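Local coordinates for flavodoxin (Aquifex aeolicus, PDB 2ARK), which probably serves as a low-potential electron donor to redox enzymes, carrying electrons on an FMN cofactor, at residues M21-T35 with K151-E163. Residues are numbered along the deposited sequence; the frame is centred on the assembly and turned at random.
Sequences MAELVAEGARSLEGT and KEACRRLGRRLAE
With chi1 of Glu27 at 179°, its chain leaves opposite the backbone N, and Arg155 runs extended from CG to NE, which lays the two chains side by side and pairs them in a salt bridge across helices 17-30 and 148-168. In the flavodoxin-like fold these two helices pack together on one face of the parallel sheet. Arg155 NE donates to Glu27 OE1 at 2.9 Å, reaching it from above the carboxylate plane, while a water links Glu27 OE2 to Arg155 NH2. Glu152 takes Arg155 NH1, probably sharing the positive charge between two carboxylates. Between the helices, the axes of 21-30 and 151-163 come within 6.2 Å and cross at -44°, a closeness that Gly28 and Gly158 permit: backbone meets backbone, and Gly158 CA lies 3.3 Å from Val25 O in a nearly straight CA-H...O contact. Toward the start of both segments, Leu24 CB presses on Cys154 CB at 3.4 Å, and the selenomethionine Met21 bends its chain around Cys154 SG. At the other end, Arg159 NH2 bonds weakly to Ser31 O and OG, and NE to OG, with Leu32 CD2 above the rim of one guanidinium face. Beyond it, a water donates to both Thr35 OG1 and Ala162 O, the latter at 2.7 Å.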
HETATM    1  N   MSE A  21      18.790  -5.788 -13.861  1.00 29.74           N
HETATM    2  CA  MSE A  21      18.620  -5.965 -12.408  1.00 31.04           C
HETATM    3  C   MSE A  21      18.591  -7.423 -11.995  1.00 28.67           C
HETATM    4  O   MSE A  21      19.208  -7.782 -11.019  1.00 29.69           O
HETATM    5  CB  MSE A  21      17.340  -5.324 -11.898  1.00 30.16           C
HETATM    6  CG  MSE A  21      17.228  -3.849 -12.152  1.00 31.87           C
HETATM    7 SE   MSE A  21      15.593  -3.124 -11.362  1.00 39.05          SE
HETATM    8  CE  MSE A  21      16.196  -2.971  -9.440  1.00 31.42           C
ATOM      9  N   ALA A  22      17.876  -8.256 -12.738  1.00 27.98           N
ATOM     10  CA  ALA A  22      17.656  -9.673 -12.380  1.00 26.61           C
ATOM     11  C   ALA A  22      18.950 -10.456 -12.399  1.00 26.59           C
ATOM     12  O   ALA A  22      19.162 -11.362 -11.582  1.00 25.51           O
ATOM     13  CB  ALA A  22      16.678 -10.285 -13.333  1.00 26.18           C
ATOM     14  N   GLU A  23      19.826 -10.077 -13.338  1.00 26.94           N
ATOM     15  CA  GLU A  23      21.099 -10.753 -13.511  1.00 27.58           C
ATOM     16  C   GLU A  23      22.001 -10.436 -12.325  1.00 28.18           C
ATOM     17  O   GLU A  23      22.752 -11.300 -11.866  1.00 29.05           O
ATOM     18  CB  GLU A  23      21.758 -10.330 -14.816  1.00 27.14           C
ATOM     19  CG  GLU A  23      21.178 -10.964 -16.046  1.00 28.49           C
ATOM     20  CD  GLU A  23      21.629 -10.272 -17.333  1.00 32.28           C
ATOM     21  OE1 GLU A  23      22.193  -9.159 -17.270  1.00 34.71           O
ATOM     22  OE2 GLU A  23      21.422 -10.835 -18.428  1.00 34.89           O
ATOM     23  N   LEU A  24      21.910  -9.198 -11.837  1.00 28.40           N
ATOM     24  CA  LEU A  24      22.681  -8.723 -10.696  1.00 28.39           C
ATOM     25  C   LEU A  24      22.176  -9.294  -9.382  1.00 28.30           C
ATOM     26  O   LEU A  24      22.982  -9.625  -8.505  1.00 28.06           O
ATOM     27  CB  LEU A  24      22.682  -7.202 -10.646  1.00 28.25           C
ATOM     28  CG  LEU A  24      23.582  -6.554 -11.714  1.00 28.89           C
ATOM     29  CD1 LEU A  24      23.178  -5.096 -11.977  1.00 27.03           C
ATOM     30  CD2 LEU A  24      25.073  -6.694 -11.383  1.00 26.97           C
ATOM     31  N   VAL A  25      20.853  -9.428  -9.259  1.00 27.93           N
ATOM     32  CA  VAL A  25      20.251 -10.127  -8.112  1.00 27.29           C
ATOM     33  C   VAL A  25      20.774 -11.582  -8.040  1.00 27.16           C
ATOM     34  O   VAL A  25      21.181 -12.067  -6.974  1.00 26.96           O
ATOM     35  CB  VAL A  25      18.681 -10.089  -8.150  1.00 27.34           C
ATOM     36  CG1 VAL A  25      18.078 -10.934  -7.021  1.00 26.04           C
ATOM     37  CG2 VAL A  25      18.178  -8.675  -8.067  1.00 25.56           C
ATOM     38  N   ALA A  26      20.789 -12.236  -9.199  1.00 26.98           N
ATOM     39  CA  ALA A  26      21.161 -13.636  -9.330  1.00 26.42           C
ATOM     40  C   ALA A  26      22.632 -13.837  -9.000  1.00 26.70           C
ATOM     41  O   ALA A  26      22.996 -14.823  -8.341  1.00 26.83           O
ATOM     42  CB  ALA A  26      20.883 -14.105 -10.729  1.00 26.35           C
ATOM     43  N   GLU A  27      23.470 -12.915  -9.489  1.00 26.21           N
ATOM     44  CA  GLU A  27      24.865 -12.840  -9.102  1.00 25.82           C
ATOM     45  C   GLU A  27      25.006 -12.582  -7.594  1.00 25.43           C
ATOM     46  O   GLU A  27      25.834 -13.189  -6.939  1.00 24.91           O
ATOM     47  CB  GLU A  27      25.566 -11.753  -9.902  1.00 25.96           C
ATOM     48  CG  GLU A  27      27.029 -11.583  -9.560  1.00 29.24           C
ATOM     49  CD  GLU A  27      27.589 -10.248 -10.010  1.00 33.52           C
ATOM     50  OE1 GLU A  27      28.373  -9.638  -9.247  1.00 35.20           O
ATOM     51  OE2 GLU A  27      27.239  -9.808 -11.122  1.00 34.95           O
ATOM     52  N   GLY A  28      24.193 -11.676  -7.049  1.00 25.78           N
ATOM     53  CA  GLY A  28      24.130 -11.461  -5.603  1.00 25.51           C
ATOM     54  C   GLY A  28      23.961 -12.767  -4.823  1.00 25.54           C
ATOM     55  O   GLY A  28      24.716 -13.015  -3.888  1.00 25.13           O
ATOM     56  N   ALA A  29      22.982 -13.597  -5.219  1.00 25.63           N
ATOM     57  CA  ALA A  29      22.681 -14.848  -4.529  1.00 26.22           C
ATOM     58  C   ALA A  29      23.768 -15.895  -4.713  1.00 27.28           C
ATOM     59  O   ALA A  29      24.103 -16.623  -3.779  1.00 27.95           O
ATOM     60  CB  ALA A  29      21.342 -15.401  -4.988  1.00 26.23           C
ATOM     61  N   ARG A  30      24.322 -15.974  -5.917  1.00 27.69           N
ATOM     62  CA  ARG A  30      25.352 -16.956  -6.218  1.00 28.55           C
ATOM     63  C   ARG A  30      26.608 -16.678  -5.408  1.00 28.77           C
ATOM     64  O   ARG A  30      27.429 -17.573  -5.213  1.00 28.92           O
ATOM     65  CB  ARG A  30      25.679 -16.988  -7.720  1.00 28.39           C
ATOM     66  CG  ARG A  30      24.606 -17.671  -8.567  1.00 29.39           C
ATOM     67  CD  ARG A  30      25.127 -18.001  -9.962  1.00 31.09           C
ATOM     68  NE  ARG A  30      24.759 -16.958 -10.908  1.00 34.74           N
ATOM     69  CZ  ARG A  30      23.778 -17.069 -11.808  1.00 37.47           C
ATOM     70  NH1 ARG A  30      23.517 -16.035 -12.605  1.00 37.90           N
ATOM     71  NH2 ARG A  30      23.064 -18.208 -11.926  1.00 35.87           N
ATOM     72  N   SER A  31      26.733 -15.444  -4.911  1.00 29.21           N
ATOM     73  CA  SER A  31      27.949 -15.011  -4.217  1.00 29.10           C
ATOM     74  C   SER A  31      28.061 -15.656  -2.832  1.00 29.24           C
ATOM     75  O   SER A  31      29.157 -15.784  -2.298  1.00 28.94           O
ATOM     76  CB  SER A  31      28.067 -13.480  -4.164  1.00 28.53           C
ATOM     77  OG  SER A  31      27.346 -12.916  -3.069  1.00 29.78           O
ATOM     78  N   LEU A  32      26.923 -16.071  -2.269  1.00 29.70           N
ATOM     79  CA  LEU A  32      26.917 -16.849  -1.029  1.00 29.79           C
ATOM     80  C   LEU A  32      27.190 -18.303  -1.364  1.00 30.39           C
ATOM     81  O   LEU A  32      26.314 -18.969  -1.908  1.00 31.58           O
ATOM     82  CB  LEU A  32      25.549 -16.777  -0.344  1.00 28.77           C
ATOM     83  CG  LEU A  32      25.412 -16.750   1.196  1.00 27.22           C
ATOM     84  CD1 LEU A  32      24.320 -17.714   1.651  1.00 24.03           C
ATOM     85  CD2 LEU A  32      26.707 -16.967   1.974  1.00 18.72           C
ATOM     86  N   GLU A  33      28.379 -18.799  -1.035  1.00 30.83           N
ATOM     87  CA  GLU A  33      28.743 -20.188  -1.283  1.00 31.32           C
ATOM     88  C   GLU A  33      27.652 -21.187  -0.880  1.00 30.48           C
ATOM     89  O   GLU A  33      27.039 -21.066   0.187  1.00 29.99           O
ATOM     90  CB  GLU A  33      30.042 -20.522  -0.557  1.00 31.29           C
ATOM     91  CG  GLU A  33      31.289 -20.611  -1.463  1.00 33.54           C
ATOM     92  CD  GLU A  33      32.607 -20.438  -0.674  1.00 33.81           C
ATOM     93  OE1 GLU A  33      32.773 -19.388  -0.002  1.00 35.66           O
ATOM     94  OE2 GLU A  33      33.481 -21.353  -0.718  1.00 39.32           O
ATOM     95  N   GLY A  34      27.425 -22.175  -1.746  1.00 30.12           N
ATOM     96  CA  GLY A  34      26.443 -23.229  -1.489  1.00 29.54           C
ATOM     97  C   GLY A  34      25.002 -22.773  -1.675  1.00 29.08           C
ATOM     98  O   GLY A  34      24.080 -23.332  -1.071  1.00 29.21           O
ATOM     99  N   THR A  35      24.821 -21.734  -2.486  1.00 28.15           N
ATOM    100  CA  THR A  35      23.517 -21.322  -2.948  1.00 27.46           C
ATOM    101  C   THR A  35      23.441 -21.592  -4.437  1.00 28.07           C
ATOM    102  O   THR A  35      24.324 -21.212  -5.220  1.00 27.46           O
ATOM    103  CB  THR A  35      23.251 -19.832  -2.686  1.00 27.50           C
ATOM    104  OG1 THR A  35      23.437 -19.549  -1.294  1.00 26.11           O
ATOM    105  CG2 THR A  35      21.831 -19.444  -3.117  1.00 25.75           C
ATOM    106  N   LYS A 151      23.986  -0.933  -9.070  1.00 31.43           N
ATOM    107  CA  LYS A 151      24.385  -2.318  -9.354  1.00 31.01           C
ATOM    108  C   LYS A 151      24.463  -3.105  -8.048  1.00 29.77           C
ATOM    109  O   LYS A 151      24.015  -4.258  -7.973  1.00 29.22           O
ATOM    110  CB  LYS A 151      25.680  -2.373 -10.188  1.00 30.64           C
ATOM    111  CG  LYS A 151      25.542  -1.630 -11.545  1.00 33.24           C
ATOM    112  CD  LYS A 151      26.459  -2.130 -12.687  1.00 32.41           C
ATOM    113  CE  LYS A 151      27.697  -1.228 -12.948  1.00 37.88           C
ATOM    114  NZ  LYS A 151      28.497  -1.563 -14.228  1.00 36.09           N
ATOM    115  N   GLU A 152      24.968  -2.439  -7.008  1.00 29.18           N
ATOM    116  CA  GLU A 152      25.186  -3.055  -5.694  1.00 28.22           C
ATOM    117  C   GLU A 152      23.892  -3.318  -4.938  1.00 27.86           C
ATOM    118  O   GLU A 152      23.783  -4.337  -4.267  1.00 27.81           O
ATOM    119  CB  GLU A 152      26.199  -2.251  -4.851  1.00 27.94           C
ATOM    120  CG  GLU A 152      26.741  -2.968  -3.595  1.00 26.79           C
ATOM    121  CD  GLU A 152      27.243  -4.403  -3.834  1.00 28.50           C
ATOM    122  OE1 GLU A 152      27.030  -5.246  -2.936  1.00 28.45           O
ATOM    123  OE2 GLU A 152      27.837  -4.706  -4.907  1.00 29.30           O
ATOM    124  N   ALA A 153      22.912  -2.415  -5.062  1.00 27.50           N
ATOM    125  CA  ALA A 153      21.560  -2.642  -4.503  1.00 26.39           C
ATOM    126  C   ALA A 153      20.990  -3.980  -4.985  1.00 26.51           C
ATOM    127  O   ALA A 153      20.420  -4.735  -4.199  1.00 25.86           O
ATOM    128  CB  ALA A 153      20.626  -1.498  -4.885  1.00 25.48           C
ATOM    129  N   CYS A 154      21.173  -4.253  -6.283  1.00 26.68           N
ATOM    130  CA  CYS A 154      20.645  -5.437  -6.949  1.00 27.62           C
ATOM    131  C   CYS A 154      21.322  -6.669  -6.446  1.00 27.30           C
ATOM    132  O   CYS A 154      20.681  -7.637  -6.108  1.00 28.74           O
ATOM    133  CB  CYS A 154      20.823  -5.348  -8.462  1.00 27.26           C
ATOM    134  SG  CYS A 154      19.767  -4.105  -9.254  1.00 32.23           S
ATOM    135  N   ARG A 155      22.632  -6.623  -6.396  1.00 27.38           N
ATOM    136  CA  ARG A 155      23.403  -7.667  -5.790  1.00 26.72           C
ATOM    137  C   ARG A 155      23.008  -7.920  -4.336  1.00 27.11           C
ATOM    138  O   ARG A 155      22.826  -9.077  -3.936  1.00 27.50           O
ATOM    139  CB  ARG A 155      24.872  -7.317  -5.888  1.00 26.80           C
ATOM    140  CG  ARG A 155      25.452  -7.320  -7.285  1.00 24.33           C
ATOM    141  CD  ARG A 155      27.003  -7.338  -7.198  1.00 24.91           C
ATOM    142  NE  ARG A 155      27.593  -6.960  -8.481  1.00 25.98           N
ATOM    143  CZ  ARG A 155      28.032  -5.737  -8.786  1.00 27.39           C
ATOM    144  NH1 ARG A 155      27.991  -4.759  -7.878  1.00 27.80           N
ATOM    145  NH2 ARG A 155      28.533  -5.491 -10.002  1.00 26.13           N
ATOM    146  N   ARG A 156      22.862  -6.858  -3.549  1.00 26.79           N
ATOM    147  CA  ARG A 156      22.547  -7.021  -2.127  1.00 27.07           C
ATOM    148  C   ARG A 156      21.232  -7.772  -1.858  1.00 27.67           C
ATOM    149  O   ARG A 156      21.158  -8.597  -0.922  1.00 27.82           O
ATOM    150  CB  ARG A 156      22.541  -5.683  -1.378  1.00 26.91           C
ATOM    151  CG  ARG A 156      22.469  -5.856   0.144  1.00 26.45           C
ATOM    152  CD  ARG A 156      23.726  -6.619   0.662  1.00 27.58           C
ATOM    153  NE  ARG A 156      24.910  -6.071   0.014  1.00 25.84           N
ATOM    154  CZ  ARG A 156      25.614  -5.046   0.478  1.00 23.61           C
ATOM    155  NH1 ARG A 156      26.646  -4.611  -0.209  1.00 20.60           N
ATOM    156  NH2 ARG A 156      25.303  -4.474   1.627  1.00 22.53           N
ATOM    157  N   LEU A 157      20.208  -7.473  -2.664  1.00 27.44           N
ATOM    158  CA  LEU A 157      18.949  -8.192  -2.593  1.00 27.04           C
ATOM    159  C   LEU A 157      19.118  -9.704  -2.673  1.00 27.17           C
ATOM    160  O   LEU A 157      18.626 -10.423  -1.818  1.00 26.71           O
ATOM    161  CB  LEU A 157      17.985  -7.706  -3.671  1.00 26.38           C
ATOM    162  CG  LEU A 157      16.555  -8.262  -3.441  1.00 26.47           C
ATOM    163  CD1 LEU A 157      15.808  -7.603  -2.203  1.00 24.91           C
ATOM    164  CD2 LEU A 157      15.758  -8.173  -4.699  1.00 22.09           C
ATOM    165  N   GLY A 158      19.820 -10.179  -3.711  1.00 27.82           N
ATOM    166  CA  GLY A 158      20.043 -11.604  -3.916  1.00 27.25           C
ATOM    167  C   GLY A 158      20.877 -12.217  -2.812  1.00 27.27           C
ATOM    168  O   GLY A 158      20.615 -13.354  -2.396  1.00 27.50           O
ATOM    169  N   ARG A 159      21.884 -11.461  -2.363  1.00 26.86           N
ATOM    170  CA  ARG A 159      22.744 -11.777  -1.210  1.00 26.98           C
ATOM    171  C   ARG A 159      21.925 -12.033   0.057  1.00 26.45           C
ATOM    172  O   ARG A 159      22.102 -13.055   0.716  1.00 25.97           O
ATOM    173  CB  ARG A 159      23.662 -10.584  -0.919  1.00 27.03           C
ATOM    174  CG  ARG A 159      25.061 -10.863  -0.442  1.00 27.44           C
ATOM    175  CD  ARG A 159      25.253 -12.005   0.543  1.00 31.19           C
ATOM    176  NE  ARG A 159      26.318 -12.854   0.039  1.00 34.62           N
ATOM    177  CZ  ARG A 159      27.532 -13.030   0.553  1.00 33.69           C
ATOM    178  NH1 ARG A 159      27.918 -12.494   1.695  1.00 35.85           N
ATOM    179  NH2 ARG A 159      28.355 -13.811  -0.097  1.00 33.34           N
ATOM    180  N   ARG A 160      21.070 -11.072   0.409  1.00 26.03           N
ATOM    181  CA  ARG A 160      20.241 -11.192   1.595  1.00 26.18           C
ATOM    182  C   ARG A 160      19.215 -12.315   1.444  1.00 26.78           C
ATOM    183  O   ARG A 160      18.937 -13.037   2.399  1.00 27.67           O
ATOM    184  CB  ARG A 160      19.600  -9.847   1.961  1.00 25.60           C
ATOM    185  CG  ARG A 160      18.982  -9.775   3.380  1.00 24.74           C
ATOM    186  CD  ARG A 160      19.937 -10.064   4.557  1.00 24.18           C
ATOM    187  NE  ARG A 160      21.300  -9.554   4.358  1.00 26.91           N
ATOM    188  CZ  ARG A 160      21.665  -8.265   4.438  1.00 26.23           C
ATOM    189  NH1 ARG A 160      20.777  -7.314   4.724  1.00 22.81           N
ATOM    190  NH2 ARG A 160      22.934  -7.931   4.227  1.00 24.64           N
ATOM    191  N   LEU A 161      18.665 -12.473   0.240  1.00 27.11           N
ATOM    192  CA  LEU A 161      17.777 -13.597  -0.057  1.00 26.25           C
ATOM    193  C   LEU A 161      18.473 -14.917   0.232  1.00 25.63           C
ATOM    194  O   LEU A 161      17.912 -15.774   0.919  1.00 26.51           O
ATOM    195  CB  LEU A 161      17.355 -13.566  -1.515  1.00 25.96           C
ATOM    196  CG  LEU A 161      16.003 -14.127  -1.966  1.00 26.21           C
ATOM    197  CD1 LEU A 161      16.128 -14.584  -3.394  1.00 18.59           C
ATOM    198  CD2 LEU A 161      15.371 -15.215  -1.066  1.00 23.77           C
ATOM    199  N   ALA A 162      19.699 -15.062  -0.264  1.00 25.20           N
ATOM    200  CA  ALA A 162      20.453 -16.307  -0.129  1.00 24.90           C
ATOM    201  C   ALA A 162      20.818 -16.546   1.331  1.00 25.25           C
ATOM    202  O   ALA A 162      20.793 -17.684   1.813  1.00 25.53           O
ATOM    203  CB  ALA A 162      21.695 -16.265  -0.987  1.00 24.72           C
ATOM    204  N   GLU A 163      21.149 -15.463   2.023  1.00 25.29           N
ATOM    205  CA  GLU A 163      21.433 -15.476   3.451  1.00 25.63           C
ATOM    206  C   GLU A 163      20.220 -15.862   4.299  1.00 25.60           C
ATOM    207  O   GLU A 163      20.360 -16.628   5.228  1.00 25.39           O
ATOM    208  CB  GLU A 163      21.984 -14.125   3.867  1.00 25.01           C
ATOM    209  CG  GLU A 163      23.425 -13.894   3.390  1.00 26.50           C
ATOM    210  CD  GLU A 163      23.905 -12.434   3.576  1.00 27.31           C
ATOM    211  OE1 GLU A 163      23.034 -11.527   3.692  1.00 28.99           O
ATOM    212  OE2 GLU A 163      25.145 -12.201   3.580  1.00 26.08           O
TER
HETATM  213  O   HOH W   1      28.656  -7.541 -12.000  1.00 27.96           O
HETATM  214  O   HOH W   2      21.361 -19.983   0.539  1.00 26.16           O